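Local coordinates for protein dimethylsulfoniopropionate lyase (Roseovarius nubinhibens, PDB 4B29) that probably cleaves dimethylsulfoniopropionate to release dimethyl sulfide, as a zinc-binding lyase of the cupin family, at residues H30-A35 and F118-P123; A34-H39 and W51-R56; R56-P61 and H126-S131. All coordinates share one frame; numbering follows the deposited sequence. Where two conformers were deposited one is given.

Interaction 1 (H30-A35 and F118-P123); sequences HLLEAA and FELAGP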
ATOM      1  N   HIS A  30      10.124   7.131  11.682  1.00 13.87           N
ATOM      2  CA  HIS A  30      10.568   5.779  11.933  1.00 15.50           C
ATOM      3  C   HIS A  30      10.011   4.859  10.810  1.00 13.94           C
ATOM      4  O   HIS A  30      10.746   3.978  10.310  1.00 14.34           O
ATOM      5  CB  HIS A  30      10.101   5.323  13.319  1.00 16.55           C
ATOM      6  CG  HIS A  30      10.349   3.868  13.569  1.00 22.09           C
ATOM      7  ND1 HIS A  30      11.606   3.366  13.852  1.00 27.49           N
ATOM      8  CD2 HIS A  30       9.505   2.803  13.560  1.00 25.82           C
ATOM      9  CE1 HIS A  30      11.521   2.051  14.021  1.00 28.45           C
ATOM     10  NE2 HIS A  30      10.262   1.685  13.839  1.00 25.25           N
ATOM     11  N   LEU A  31       8.770   5.117  10.420  1.00 13.75           N
ATOM     12  CA  LEU A  31       8.129   4.335   9.336  1.00 12.06           C
ATOM     13  C   LEU A  31       8.913   4.569   8.043  1.00 13.05           C
ATOM     14  O   LEU A  31       9.167   3.605   7.289  1.00 12.20           O
ATOM     15  CB  LEU A  31       6.684   4.726   9.154  1.00 12.36           C
ATOM     16  CG  LEU A  31       5.988   4.214   7.871  1.00 12.16           C
ATOM     17  CD1 LEU A  31       6.087   2.654   7.765  1.00 14.39           C
ATOM     18  CD2 LEU A  31       4.551   4.621   7.785  1.00 12.14           C
ATOM     19  N   LEU A  32       9.287   5.822   7.744  1.00 12.62           N
ATOM     20  CA  LEU A  32      10.041   6.038   6.507  1.00 12.81           C
ATOM     21  C   LEU A  32      11.356   5.292   6.487  1.00 13.26           C
ATOM     22  O   LEU A  32      11.770   4.764   5.455  1.00 13.27           O
ATOM     23  CB  LEU A  32      10.247   7.562   6.271  1.00 12.66           C
ATOM     24  CG  LEU A  32      10.817   7.901   4.887  1.00 14.85           C
ATOM     25  CD1 LEU A  32       9.784   7.635   3.786  1.00 13.96           C
ATOM     26  CD2 LEU A  32      11.259   9.427   4.889  1.00 14.66           C
ATOM     27  N   GLU A  33      12.050   5.240   7.642  1.00 12.52           N
ATOM     28  CA  GLU A  33      13.299   4.507   7.730  0.50 13.46           C
ATOM     29  C   GLU A  33      13.060   3.010   7.440  1.00 12.58           C
ATOM     30  O   GLU A  33      13.853   2.392   6.755  1.00 13.69           O
ATOM     31  CB  GLU A  33      13.923   4.691   9.127  0.50 15.06           C
ATOM     32  CG  GLU A  33      14.405   6.119   9.396  0.50 17.40           C
ATOM     33  CD  GLU A  33      14.646   6.419  10.897  0.50 25.27           C
ATOM     34  OE1 GLU A  33      14.449   5.530  11.745  0.50 26.26           O
ATOM     35  OE2 GLU A  33      15.010   7.572  11.227  0.50 28.69           O
ATOM     36  N   ALA A  34      11.994   2.471   7.999  1.00 12.71           N
ATOM     37  CA  ALA A  34      11.670   1.059   7.822  1.00 12.23           C
ATOM     38  C   ALA A  34      11.325   0.798   6.361  1.00 11.78           C
ATOM     39  O   ALA A  34      11.759  -0.227   5.812  1.00 12.03           O
ATOM     40  CB  ALA A  34      10.519   0.645   8.721  1.00 12.64           C
ATOM     41  N   ALA A  35      10.651   1.759   5.727  1.00 10.96           N
ATOM     42  CA  ALA A  35      10.310   1.607   4.288  1.00 11.21           C
ATOM     43  C   ALA A  35      11.558   1.664   3.424  1.00 11.73           C
ATOM     44  O   ALA A  35      11.699   0.919   2.458  1.00 11.25           O
ATOM     45  CB  ALA A  35       9.290   2.669   3.866  1.00 11.54           C
ATOM     46  N   PHE A 118      -2.952   4.895   2.305  1.00 12.45           N
ATOM     47  CA  PHE A 118      -2.427   6.242   2.460  1.00 11.36           C
ATOM     48  C   PHE A 118      -1.160   6.375   1.625  1.00 12.12           C
ATOM     49  O   PHE A 118      -0.567   5.373   1.180  1.00 11.35           O
ATOM     50  CB  PHE A 118      -2.165   6.577   3.936  1.00 11.66           C
ATOM     51  CG  PHE A 118      -1.044   5.780   4.603  1.00 12.24           C
ATOM     52  CD1 PHE A 118       0.300   6.206   4.596  1.00 11.47           C
ATOM     53  CD2 PHE A 118      -1.352   4.606   5.286  1.00 11.04           C
ATOM     54  CE1 PHE A 118       1.313   5.475   5.288  1.00 13.18           C
ATOM     55  CE2 PHE A 118      -0.354   3.891   5.984  1.00 12.88           C
ATOM     56  CZ  PHE A 118       0.980   4.281   5.970  1.00 12.67           C
ATOM     57  N   GLU A 119      -0.718   7.620   1.425  1.00 11.30           N
ATOM     58  CA  GLU A 119       0.492   7.851   0.615  1.00 11.65           C
ATOM     59  C   GLU A 119       1.618   8.214   1.564  1.00 12.10           C
ATOM     60  O   GLU A 119       1.578   9.260   2.229  1.00 13.77           O
ATOM     61  CB  GLU A 119       0.215   8.999  -0.381  1.00 12.28           C
ATOM     62  CG  GLU A 119       1.372   9.269  -1.375  1.00 11.46           C
ATOM     63  CD  GLU A 119       0.992  10.369  -2.386  1.00 17.20           C
ATOM     64  OE1 GLU A 119      -0.188  10.786  -2.471  1.00 22.35           O
ATOM     65  OE2 GLU A 119       1.938  10.990  -2.897  1.00 17.06           O
ATOM     66  N   LEU A 120       2.596   7.330   1.689  1.00 10.55           N
ATOM     67  CA  LEU A 120       3.692   7.589   2.596  1.00 10.41           C
ATOM     68  C   LEU A 120       4.627   8.636   2.020  1.00 11.99           C
ATOM     69  O   LEU A 120       5.073   9.561   2.733  1.00 11.78           O
ATOM     70  CB  LEU A 120       4.458   6.274   2.822  1.00  9.63           C
ATOM     71  CG  LEU A 120       5.750   6.375   3.626  1.00 11.31           C
ATOM     72  CD1 LEU A 120       5.469   7.069   5.050  1.00 13.88           C
ATOM     73  CD2 LEU A 120       6.400   4.980   3.772  1.00 13.86           C
ATOM     74  N   ALA A 121       4.971   8.472   0.745  1.00 11.14           N
ATOM     75  CA  ALA A 121       5.951   9.395   0.107  1.00 10.14           C
ATOM     76  C   ALA A 121       5.465   9.645  -1.298  1.00 11.55           C
ATOM     77  O   ALA A 121       4.953   8.744  -1.985  1.00 11.84           O
ATOM     78  CB  ALA A 121       7.359   8.824   0.070  1.00 11.04           C
ATOM     79  N   GLY A 122       5.607  10.896  -1.751  1.00 11.10           N
ATOM     80  CA  GLY A 122       5.250  11.174  -3.123  1.00 10.61           C
ATOM     81  C   GLY A 122       4.744  12.611  -3.218  1.00 10.41           C
ATOM     82  O   GLY A 122       4.902  13.414  -2.255  1.00 10.19           O
ATOM     83  N   PRO A 123       4.095  12.947  -4.325  1.00 11.18           N
ATOM     84  CA  PRO A 123       3.693  14.352  -4.517  1.00 10.22           C
ATOM     85  C   PRO A 123       2.778  14.829  -3.381  1.00 12.26           C
ATOM     86  O   PRO A 123       2.888  15.980  -2.952  1.00 11.16           O
ATOM     87  CB  PRO A 123       2.925  14.307  -5.841  1.00 11.26           C
ATOM     88  CG  PRO A 123       3.731  13.226  -6.640  1.00 11.57           C
ATOM     89  CD  PRO A 123       4.026  12.164  -5.591  1.00 11.73           C
TER
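The helical turn that carries Leu31, Leu32 and Ala35 lies against the end of strand 115-122, with the CA atoms of Leu32 and Leu120 7.6 Å apart. No hydrogen bond crosses between the two segments, and the contact is apolar. Leu120 is the centre of it. Its CG stands anti to its own N (chi1 173°), which points the two methyl branches to the helix, CD1 chiefly against Leu31 and CD2 against Ala35, with CG of Leu31 close to both. CD1 meets CD2 of Leu31 at 3.8 Å. CD2 rests on CB of Ala35 at 3.7 Å. Leu32 adds a looser touch, its CD1 lying 4.2 Å from CG of Leu120. The CD2 methyl of Leu31 also reaches the edge of the Phe118 ring, near the ring plane, 4.0 Å from CZ. That one methyl therefore sits against both Phe118 and Leu120. The Phe118 ring also makes an edge-to-face pair with Trp98. Leu31 also packs on helix 83-92. The strand is irregular here: Leu120 and Ala121 both face Val134 and form a classic beta bulge, where the chain turns a corner. The contact is helix-on-sheet packing, joining the N-terminal helix 24-41 to a bulged strand of the cupin beta fold.

Interaction 2 (A34-H39 and W51-R56); sequences AARDWH and WPEDLR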
ATOM      1  N   ALA A  34      11.994   2.471   7.999  1.00 12.71           N
ATOM      2  CA  ALA A  34      11.670   1.059   7.822  1.00 12.23           C
ATOM      3  C   ALA A  34      11.325   0.798   6.361  1.00 11.78           C
ATOM      4  O   ALA A  34      11.759  -0.227   5.812  1.00 12.03           O
ATOM      5  CB  ALA A  34      10.519   0.645   8.721  1.00 12.64           C
ATOM      6  N   ALA A  35      10.651   1.759   5.727  1.00 10.96           N
ATOM      7  CA  ALA A  35      10.310   1.607   4.288  1.00 11.21           C
ATOM      8  C   ALA A  35      11.558   1.664   3.424  1.00 11.73           C
ATOM      9  O   ALA A  35      11.699   0.919   2.458  1.00 11.25           O
ATOM     10  CB  ALA A  35       9.290   2.669   3.866  1.00 11.54           C
ATOM     11  N   ARG A  36      12.510   2.540   3.763  1.00 11.20           N
ATOM     12  CA  ARG A  36      13.736   2.645   3.023  1.00 12.10           C
ATOM     13  C   ARG A  36      14.545   1.346   3.140  1.00 11.72           C
ATOM     14  O   ARG A  36      15.121   0.841   2.151  1.00 11.80           O
ATOM     15  CB  ARG A  36      14.566   3.828   3.549  1.00 12.54           C
ATOM     16  CG  ARG A  36      15.843   4.040   2.720  1.00 15.23           C
ATOM     17  CD  ARG A  36      16.643   5.297   3.161  1.00 22.78           C
ATOM     18  NE  ARG A  36      17.777   5.447   2.240  1.00 30.66           N
ATOM     19  CZ  ARG A  36      18.406   6.596   1.955  1.00 38.52           C
ATOM     20  NH1 ARG A  36      18.023   7.747   2.522  1.00 37.52           N
ATOM     21  NH2 ARG A  36      19.406   6.598   1.070  1.00 39.26           N
ATOM     22  N   ASP A  37      14.584   0.801   4.353  1.00 12.21           N
ATOM     23  CA  ASP A  37      15.336  -0.439   4.584  1.00 12.42           C
ATOM     24  C   ASP A  37      14.687  -1.581   3.759  1.00 12.11           C
ATOM     25  O   ASP A  37      15.415  -2.423   3.197  1.00 13.18           O
ATOM     26  CB  ASP A  37      15.252  -0.845   6.065  1.00 13.80           C
ATOM     27  CG  ASP A  37      16.133   0.032   6.991  1.00 18.24           C
ATOM     28  OD1 ASP A  37      17.033   0.747   6.501  1.00 19.38           O
ATOM     29  OD2 ASP A  37      15.900  -0.069   8.221  1.00 20.89           O
ATOM     30  N   TRP A  38      13.361  -1.582   3.744  1.00 11.57           N
ATOM     31  CA  TRP A  38      12.567  -2.600   2.979  1.00 11.03           C
ATOM     32  C   TRP A  38      12.914  -2.469   1.492  1.00 11.89           C
ATOM     33  O   TRP A  38      13.244  -3.456   0.820  1.00 11.37           O
ATOM     34  CB  TRP A  38      11.117  -2.335   3.247  1.00 11.69           C
ATOM     35  CG  TRP A  38      10.097  -3.213   2.565  1.00 11.58           C
ATOM     36  CD1 TRP A  38       9.241  -2.834   1.550  1.00 10.79           C
ATOM     37  CD2 TRP A  38       9.719  -4.545   2.938  1.00 12.28           C
ATOM     38  NE1 TRP A  38       8.334  -3.868   1.284  1.00 11.41           N
ATOM     39  CE2 TRP A  38       8.623  -4.916   2.125  1.00 12.20           C
ATOM     40  CE3 TRP A  38      10.187  -5.448   3.917  1.00 14.58           C
ATOM     41  CZ2 TRP A  38       7.997  -6.161   2.234  1.00 13.11           C
ATOM     42  CZ3 TRP A  38       9.554  -6.699   4.024  1.00 15.41           C
ATOM     43  CH2 TRP A  38       8.486  -7.029   3.168  1.00 12.63           C
ATOM     44  N   HIS A  39      12.866  -1.230   0.968  1.00 10.86           N
ATOM     45  CA  HIS A  39      13.241  -1.030  -0.418  1.00 11.25           C
ATOM     46  C   HIS A  39      14.648  -1.519  -0.740  1.00 11.43           C
ATOM     47  O   HIS A  39      14.852  -2.205  -1.734  1.00 12.47           O
ATOM     48  CB  HIS A  39      13.074   0.474  -0.748  1.00 10.61           C
ATOM     49  CG  HIS A  39      13.475   0.849  -2.137  1.00 10.41           C
ATOM     50  ND1 HIS A  39      14.772   1.153  -2.483  1.00 14.18           N
ATOM     51  CD2 HIS A  39      12.714   1.089  -3.232  1.00 12.81           C
ATOM     52  CE1 HIS A  39      14.812   1.471  -3.770  1.00 14.21           C
ATOM     53  NE2 HIS A  39      13.584   1.425  -4.242  1.00 12.63           N
ATOM     54  N   TRP A  51      15.785   4.936  -4.552  1.00 13.81           N
ATOM     55  CA  TRP A  51      15.165   5.622  -3.423  1.00 14.83           C
ATOM     56  C   TRP A  51      15.553   7.096  -3.481  1.00 17.48           C
ATOM     57  O   TRP A  51      16.716   7.371  -3.602  1.00 19.43           O
ATOM     58  CB  TRP A  51      15.700   5.041  -2.120  1.00 15.03           C
ATOM     59  CG  TRP A  51      14.940   5.563  -0.903  1.00 15.11           C
ATOM     60  CD1 TRP A  51      15.357   6.551  -0.047  1.00 18.91           C
ATOM     61  CD2 TRP A  51      13.661   5.149  -0.458  1.00 15.83           C
ATOM     62  NE1 TRP A  51      14.408   6.758   0.922  1.00 17.39           N
ATOM     63  CE2 TRP A  51      13.359   5.901   0.713  1.00 15.97           C
ATOM     64  CE3 TRP A  51      12.735   4.183  -0.905  1.00 14.70           C
ATOM     65  CZ2 TRP A  51      12.171   5.745   1.427  1.00 17.57           C
ATOM     66  CZ3 TRP A  51      11.542   4.010  -0.162  1.00 14.94           C
ATOM     67  CH2 TRP A  51      11.271   4.802   0.982  1.00 18.67           C
ATOM     68  N   PRO A  52      14.570   8.003  -3.390  1.00 19.18           N
ATOM     69  CA  PRO A  52      14.857   9.443  -3.606  1.00 22.27           C
ATOM     70  C   PRO A  52      15.746  10.031  -2.491  1.00 23.10           C
ATOM     71  O   PRO A  52      15.638   9.619  -1.342  1.00 21.77           O
ATOM     72  CB  PRO A  52      13.467  10.086  -3.611  1.00 21.80           C
ATOM     73  CG  PRO A  52      12.460   9.069  -3.148  1.00 23.31           C
ATOM     74  CD  PRO A  52      13.139   7.696  -3.185  1.00 20.28           C
ATOM     75  N   GLU A  53      16.615  10.971  -2.844  1.00 25.13           N
ATOM     76  CA  GLU A  53      17.455  11.601  -1.853  1.00 27.40           C
ATOM     77  C   GLU A  53      16.816  12.914  -1.351  1.00 26.37           C
ATOM     78  O   GLU A  53      17.379  13.582  -0.466  1.00 27.62           O
ATOM     79  CB  GLU A  53      18.873  11.825  -2.430  1.00 31.33           C
ATOM     80  CG  GLU A  53      19.751  10.549  -2.416  1.00 37.70           C
ATOM     81  CD  GLU A  53      19.823   9.851  -1.032  1.00 46.83           C
ATOM     82  OE1 GLU A  53      20.176  10.513  -0.026  1.00 51.05           O
ATOM     83  OE2 GLU A  53      19.528   8.626  -0.958  1.00 50.83           O
ATOM     84  N   ASP A  54      15.637  13.265  -1.870  1.00 22.13           N
ATOM     85  CA  ASP A  54      15.061  14.571  -1.555  1.00 21.78           C
ATOM     86  C   ASP A  54      13.765  14.544  -0.740  1.00 18.95           C
ATOM     87  O   ASP A  54      13.009  15.507  -0.758  1.00 19.80           O
ATOM     88  CB  ASP A  54      14.862  15.371  -2.837  1.00 21.08           C
ATOM     89  CG  ASP A  54      13.843  14.740  -3.769  1.00 25.62           C
ATOM     90  OD1 ASP A  54      13.305  13.636  -3.467  1.00 21.01           O
ATOM     91  OD2 ASP A  54      13.556  15.354  -4.825  1.00 29.54           O
ATOM     92  N   LEU A  55      13.454  13.434  -0.082  1.00 18.06           N
ATOM     93  CA  LEU A  55      12.178  13.340   0.640  1.00 16.41           C
ATOM     94  C   LEU A  55      12.163  14.357   1.792  1.00 18.40           C
ATOM     95  O   LEU A  55      13.177  14.467   2.525  1.00 20.62           O
ATOM     96  CB  LEU A  55      11.984  11.917   1.224  1.00 16.73           C
ATOM     97  CG  LEU A  55      11.682  10.842   0.173  1.00 18.36           C
ATOM     98  CD1 LEU A  55      12.111   9.491   0.800  1.00 23.23           C
ATOM     99  CD2 LEU A  55      10.242  10.866   0.016  1.00 20.12           C
ATOM    100  N   ARG A  56      11.074  15.109   1.862  1.00 15.96           N
ATOM    101  CA  ARG A  56      10.918  16.214   2.856  1.00 17.55           C
ATOM    102  C   ARG A  56       9.638  15.991   3.653  1.00 14.43           C
ATOM    103  O   ARG A  56       8.554  15.875   3.083  1.00 14.71           O
ATOM    104  CB  ARG A  56      10.641  17.589   2.129  1.00 17.15           C
ATOM    105  CG  ARG A  56      11.677  18.193   1.227  1.00 25.25           C
ATOM    106  CD  ARG A  56      13.050  18.324   1.894  1.00 31.09           C
ATOM    107  NE  ARG A  56      14.073  18.438   0.838  1.00 34.46           N
ATOM    108  CZ  ARG A  56      15.245  17.811   0.844  1.00 31.81           C
ATOM    109  NH1 ARG A  56      15.606  17.031   1.869  1.00 31.95           N
ATOM    110  NH2 ARG A  56      16.077  18.005  -0.174  1.00 33.87           N
TER
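Arg36 holds CG anti to its backbone N (chi1 -176°) and stays extended through to NE, which lays its CB and CG over one face of the Trp51 indole and carries NE and CZ out along the NE1-CD1 rim. The indole is turned to meet it by a similar first torsion in Trp51 (chi1 -171°). CG of Arg36 makes a CH-pi contact, 3.6 Å from the centroid of the five-membered ring and close to the ring normal. Farther out, NE of Arg36 lies 3.5 Å from CD1 of Trp51. The guanidinium plane is inclined by 35° to the indole, so the two groups are not flat against each other. NH2 of Arg36 then forms a salt bridge with OE2 of Glu53 at 2.9 Å; its hydrogen bond is weak, because the N-H points well off the oxygen. The opposite face of the indole carries CD of Pro52. On the benzene side, CE3 of Trp51 sits over one face of the His39 ring, 3.6 Å from CG. The two rings are oblique, neither stacked nor edge-to-face. NE2 of His39 is hydrogen-bonded to the backbone O of Ala49. CH2 of Trp51 also touches CB of Ala35 at 4.1 Å. This is tertiary packing in which a loop tryptophan docks on helix 24-41 and ties the segment leading into strand 56-57 to it.

Interaction 3 (R56-P61 and H126-S131); sequences RWADRP and HFLTQS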
ATOM      1  N   ARG A  56      11.074  15.109   1.862  1.00 15.96           N
ATOM      2  CA  ARG A  56      10.918  16.214   2.856  1.00 17.55           C
ATOM      3  C   ARG A  56       9.638  15.991   3.653  1.00 14.43           C
ATOM      4  O   ARG A  56       8.554  15.875   3.083  1.00 14.71           O
ATOM      5  CB  ARG A  56      10.641  17.589   2.129  1.00 17.15           C
ATOM      6  CG  ARG A  56      11.677  18.193   1.227  1.00 25.25           C
ATOM      7  CD  ARG A  56      13.050  18.324   1.894  1.00 31.09           C
ATOM      8  NE  ARG A  56      14.073  18.438   0.838  1.00 34.46           N
ATOM      9  CZ  ARG A  56      15.245  17.811   0.844  1.00 31.81           C
ATOM     10  NH1 ARG A  56      15.606  17.031   1.869  1.00 31.95           N
ATOM     11  NH2 ARG A  56      16.077  18.005  -0.174  1.00 33.87           N
ATOM     12  N   TRP A  57       9.742  16.078   4.986  1.00 13.70           N
ATOM     13  CA  TRP A  57       8.557  16.082   5.850  1.00 13.69           C
ATOM     14  C   TRP A  57       7.516  17.093   5.406  1.00 13.34           C
ATOM     15  O   TRP A  57       7.864  18.272   5.228  1.00 14.40           O
ATOM     16  CB  TRP A  57       9.020  16.409   7.282  1.00 13.70           C
ATOM     17  CG  TRP A  57       7.892  16.613   8.229  1.00 13.78           C
ATOM     18  CD1 TRP A  57       7.497  17.822   8.813  1.00 12.61           C
ATOM     19  CD2 TRP A  57       6.993  15.609   8.739  1.00 13.77           C
ATOM     20  NE1 TRP A  57       6.434  17.608   9.646  1.00 14.44           N
ATOM     21  CE2 TRP A  57       6.117  16.261   9.650  1.00 14.15           C
ATOM     22  CE3 TRP A  57       6.873  14.196   8.550  1.00 14.84           C
ATOM     23  CZ2 TRP A  57       5.106  15.572  10.365  1.00 16.14           C
ATOM     24  CZ3 TRP A  57       5.861  13.500   9.268  1.00 14.81           C
ATOM     25  CH2 TRP A  57       4.984  14.190  10.149  1.00 13.70           C
ATOM     26  N   ALA A  58       6.274  16.663   5.175  1.00 13.79           N
ATOM     27  CA  ALA A  58       5.230  17.516   4.604  1.00 14.55           C
ATOM     28  C   ALA A  58       4.377  18.229   5.655  1.00 15.59           C
ATOM     29  O   ALA A  58       3.585  19.125   5.299  1.00 16.21           O
ATOM     30  CB  ALA A  58       4.274  16.702   3.715  1.00 14.90           C
ATOM     31  N   ASP A  59       4.457  17.724   6.890  1.00 15.45           N
ATOM     32  CA  ASP A  59       3.520  18.086   7.977  1.00 16.61           C
ATOM     33  C   ASP A  59       2.043  17.947   7.577  1.00 16.91           C
ATOM     34  O   ASP A  59       1.213  18.818   7.830  1.00 17.76           O
ATOM     35  CB  ASP A  59       3.808  19.494   8.500  1.00 16.57           C
ATOM     36  CG  ASP A  59       3.473  19.609  10.004  1.00 19.28           C
ATOM     37  OD1 ASP A  59       4.257  19.038  10.831  1.00 19.16           O
ATOM     38  OD2 ASP A  59       2.476  20.311  10.298  1.00 21.15           O
ATOM     39  N   ARG A  60       1.721  16.795   6.980  1.00 14.90           N
ATOM     40  CA  ARG A  60       0.355  16.546   6.581  1.00 16.36           C
ATOM     41  C   ARG A  60      -0.383  15.985   7.815  1.00 16.08           C
ATOM     42  O   ARG A  60       0.148  15.063   8.432  1.00 17.90           O
ATOM     43  CB  ARG A  60       0.382  15.485   5.453  1.00 16.12           C
ATOM     44  CG  ARG A  60      -1.039  15.193   4.945  1.00 20.08           C
ATOM     45  CD  ARG A  60      -1.059  14.183   3.792  1.00 20.06           C
ATOM     46  NE  ARG A  60      -0.132  14.729   2.832  1.00 21.07           N
ATOM     47  CZ  ARG A  60      -0.464  15.554   1.845  1.00 25.69           C
ATOM     48  NH1 ARG A  60      -1.739  15.830   1.602  1.00 24.75           N
ATOM     49  NH2 ARG A  60       0.522  16.058   1.076  1.00 30.52           N
ATOM     50  N   PRO A  61      -1.584  16.457   8.113  1.00 18.75           N
ATOM     51  CA  PRO A  61      -2.240  15.965   9.347  1.00 20.14           C
ATOM     52  C   PRO A  61      -2.851  14.578   9.182  1.00 19.23           C
ATOM     53  O   PRO A  61      -3.148  14.148   8.057  1.00 18.82           O
ATOM     54  CB  PRO A  61      -3.390  16.969   9.581  1.00 21.78           C
ATOM     55  CG  PRO A  61      -3.664  17.618   8.341  1.00 23.10           C
ATOM     56  CD  PRO A  61      -2.349  17.541   7.472  1.00 20.83           C
ATOM     57  N   HIS A 126       3.130  11.903   3.135  1.00 10.62           N
ATOM     58  CA  HIS A 126       3.609  12.488   4.389  1.00 11.64           C
ATOM     59  C   HIS A 126       5.055  12.969   4.252  1.00 11.26           C
ATOM     60  O   HIS A 126       5.494  13.841   5.038  1.00 12.46           O
ATOM     61  CB  HIS A 126       3.481  11.437   5.503  1.00 12.00           C
ATOM     62  CG  HIS A 126       2.072  11.278   5.937  1.00 12.61           C
ATOM     63  ND1 HIS A 126       1.476  12.169   6.811  1.00 15.51           N
ATOM     64  CD2 HIS A 126       1.093  10.440   5.523  1.00 13.83           C
ATOM     65  CE1 HIS A 126       0.201  11.849   6.952  1.00 17.67           C
ATOM     66  NE2 HIS A 126      -0.056  10.806   6.181  1.00 16.77           N
ATOM     67  N   PHE A 127       5.794  12.429   3.276  1.00 10.61           N
ATOM     68  CA  PHE A 127       7.047  13.019   2.881  1.00 11.16           C
ATOM     69  C   PHE A 127       6.927  13.329   1.409  1.00 12.51           C
ATOM     70  O   PHE A 127       6.392  12.540   0.642  1.00 11.88           O
ATOM     71  CB  PHE A 127       8.181  12.025   3.100  1.00 11.79           C
ATOM     72  CG  PHE A 127       8.339  11.684   4.565  1.00 12.77           C
ATOM     73  CD1 PHE A 127       7.601  10.635   5.123  1.00 12.55           C
ATOM     74  CD2 PHE A 127       9.191  12.431   5.363  1.00 14.02           C
ATOM     75  CE1 PHE A 127       7.714  10.349   6.514  1.00 16.24           C
ATOM     76  CE2 PHE A 127       9.340  12.131   6.752  1.00 14.66           C
ATOM     77  CZ  PHE A 127       8.601  11.097   7.303  1.00 14.98           C
ATOM     78  N   LEU A 128       7.327  14.547   1.041  1.00 11.05           N
ATOM     79  CA  LEU A 128       7.150  15.004  -0.351  1.00 10.43           C
ATOM     80  C   LEU A 128       8.351  14.662  -1.204  1.00 10.71           C
ATOM     81  O   LEU A 128       9.528  14.826  -0.798  1.00 12.04           O
ATOM     82  CB  LEU A 128       6.941  16.552  -0.378  1.00 10.37           C
ATOM     83  CG  LEU A 128       5.744  17.092   0.413  1.00 13.75           C
ATOM     84  CD1 LEU A 128       5.634  18.640   0.183  1.00 17.85           C
ATOM     85  CD2 LEU A 128       4.342  16.384   0.092  1.00 13.92           C
ATOM     86  N   THR A 129       8.037  14.168  -2.418  1.00 10.39           N
ATOM     87  CA  THR A 129       9.041  13.976  -3.466  1.00 11.27           C
ATOM     88  C   THR A 129       8.264  13.858  -4.777  1.00 10.87           C
ATOM     89  O   THR A 129       7.083  13.476  -4.796  1.00 11.08           O
ATOM     90  CB  THR A 129       9.904  12.717  -3.259  1.00 12.26           C
ATOM     91  OG1 THR A 129      10.873  12.613  -4.315  1.00 13.83           O
ATOM     92  CG2 THR A 129       9.001  11.447  -3.227  1.00 14.51           C
ATOM     93  N   GLN A 130       8.955  14.167  -5.881  1.00 10.84           N
ATOM     94  CA  GLN A 130       8.395  13.932  -7.209  1.00 12.10           C
ATOM     95  C   GLN A 130       9.097  12.744  -7.881  1.00 13.39           C
ATOM     96  O   GLN A 130       8.740  12.427  -9.011  1.00 14.62           O
ATOM     97  CB  GLN A 130       8.617  15.191  -8.082  1.00 11.43           C
ATOM     98  CG  GLN A 130       7.642  16.331  -7.672  1.00 10.65           C
ATOM     99  CD  GLN A 130       6.205  16.092  -8.064  1.00 11.87           C
ATOM    100  OE1 GLN A 130       5.907  15.330  -9.010  1.00 12.62           O
ATOM    101  NE2 GLN A 130       5.272  16.786  -7.386  1.00 11.69           N
ATOM    102  N   SER A 131      10.054  12.110  -7.184  1.00 13.84           N
ATOM    103  CA  SER A 131      10.890  11.052  -7.821  1.00 17.96           C
ATOM    104  C   SER A 131      10.254   9.674  -7.714  1.00 21.02           C
ATOM    105  O   SER A 131      10.549   8.774  -8.551  1.00 22.95           O
ATOM    106  CB  SER A 131      12.277  11.007  -7.199  1.00 19.83           C
ATOM    107  OG  SER A 131      12.934  12.259  -7.461  1.00 25.70           O
TER
HETATM  108  O   HOH W   1       3.560  14.619   7.028  1.00 14.79           O
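A short antiparallel beta pairing joins strand 56-57, at one edge of the larger sheet of this cupin fold, to strand 127-128. Arg56 and Leu128 form the hydrogen-bonded pair: Arg56 N donates to Leu128 O at 3.1 Å, and Leu128 N returns a straighter bond to Arg56 O at 2.7 Å. Trp57 and Phe127 are the non-hydrogen-bonded pair next to it. The pairing extends one step further through Ala58 N, which donates to His126 O.

Trp57 and Phe127 share a face of the sheet. CE3 of Trp57 comes 3.7 Å from CE2 of Phe127, and the indole edge points toward the phenyl face in an offset edge-to-face pair, planes at 65°. Both rings also touch helix 24-41. The indole is fixed at its other end, where NE1 donates to OD1 of Asp59, close to the ring plane and on the anti lone pair of that oxygen. Leu128 lies on the other face, with CG 3.6 Å from CB of Ala58.

CB of Arg60 touches ND1 of His126 at 3.7 Å, and CD of Arg60 lies over one face of the imidazole, near its rim. Arg60 bends at chi3 (-53°), and its guanidinium plane stands perpendicular to the imidazole. NE2 of His126 is held by the backbone N of Glu97. A single water bridges the two loops. It accepts from Arg60 N at 2.8 Å and donates to His126 O at 2.9 Å, and it lies 3.2 Å from ND1 of His126.

Interactions 1 and 2 use overlapping parts of helix 24-41, share Ala34 and Ala35, and have centres about 7 Å apart. Leu32 CD1 lies 3.9 Å from Trp51 CZ2, and Ala121 CB lies 3.5 Å from Leu55 CD2. Interaction 3 adjoins interaction 1 in the sheet; Leu120 O and Phe127 N are 3.0 Å apart. Arg56 ends interaction 2 and opens interaction 3, and Asp54 OD1 meets Thr129 OG1 at 2.8 Å. Interaction 1 sets helix 24-41 on strand 115-122, interaction 2 fixes the loop between helix 43-48 and strand 56-57 to the same helix, and interaction 3 adds strand 56-57 at the sheet edge. All three lie away from the zinc site of His150, Glu154 and His189.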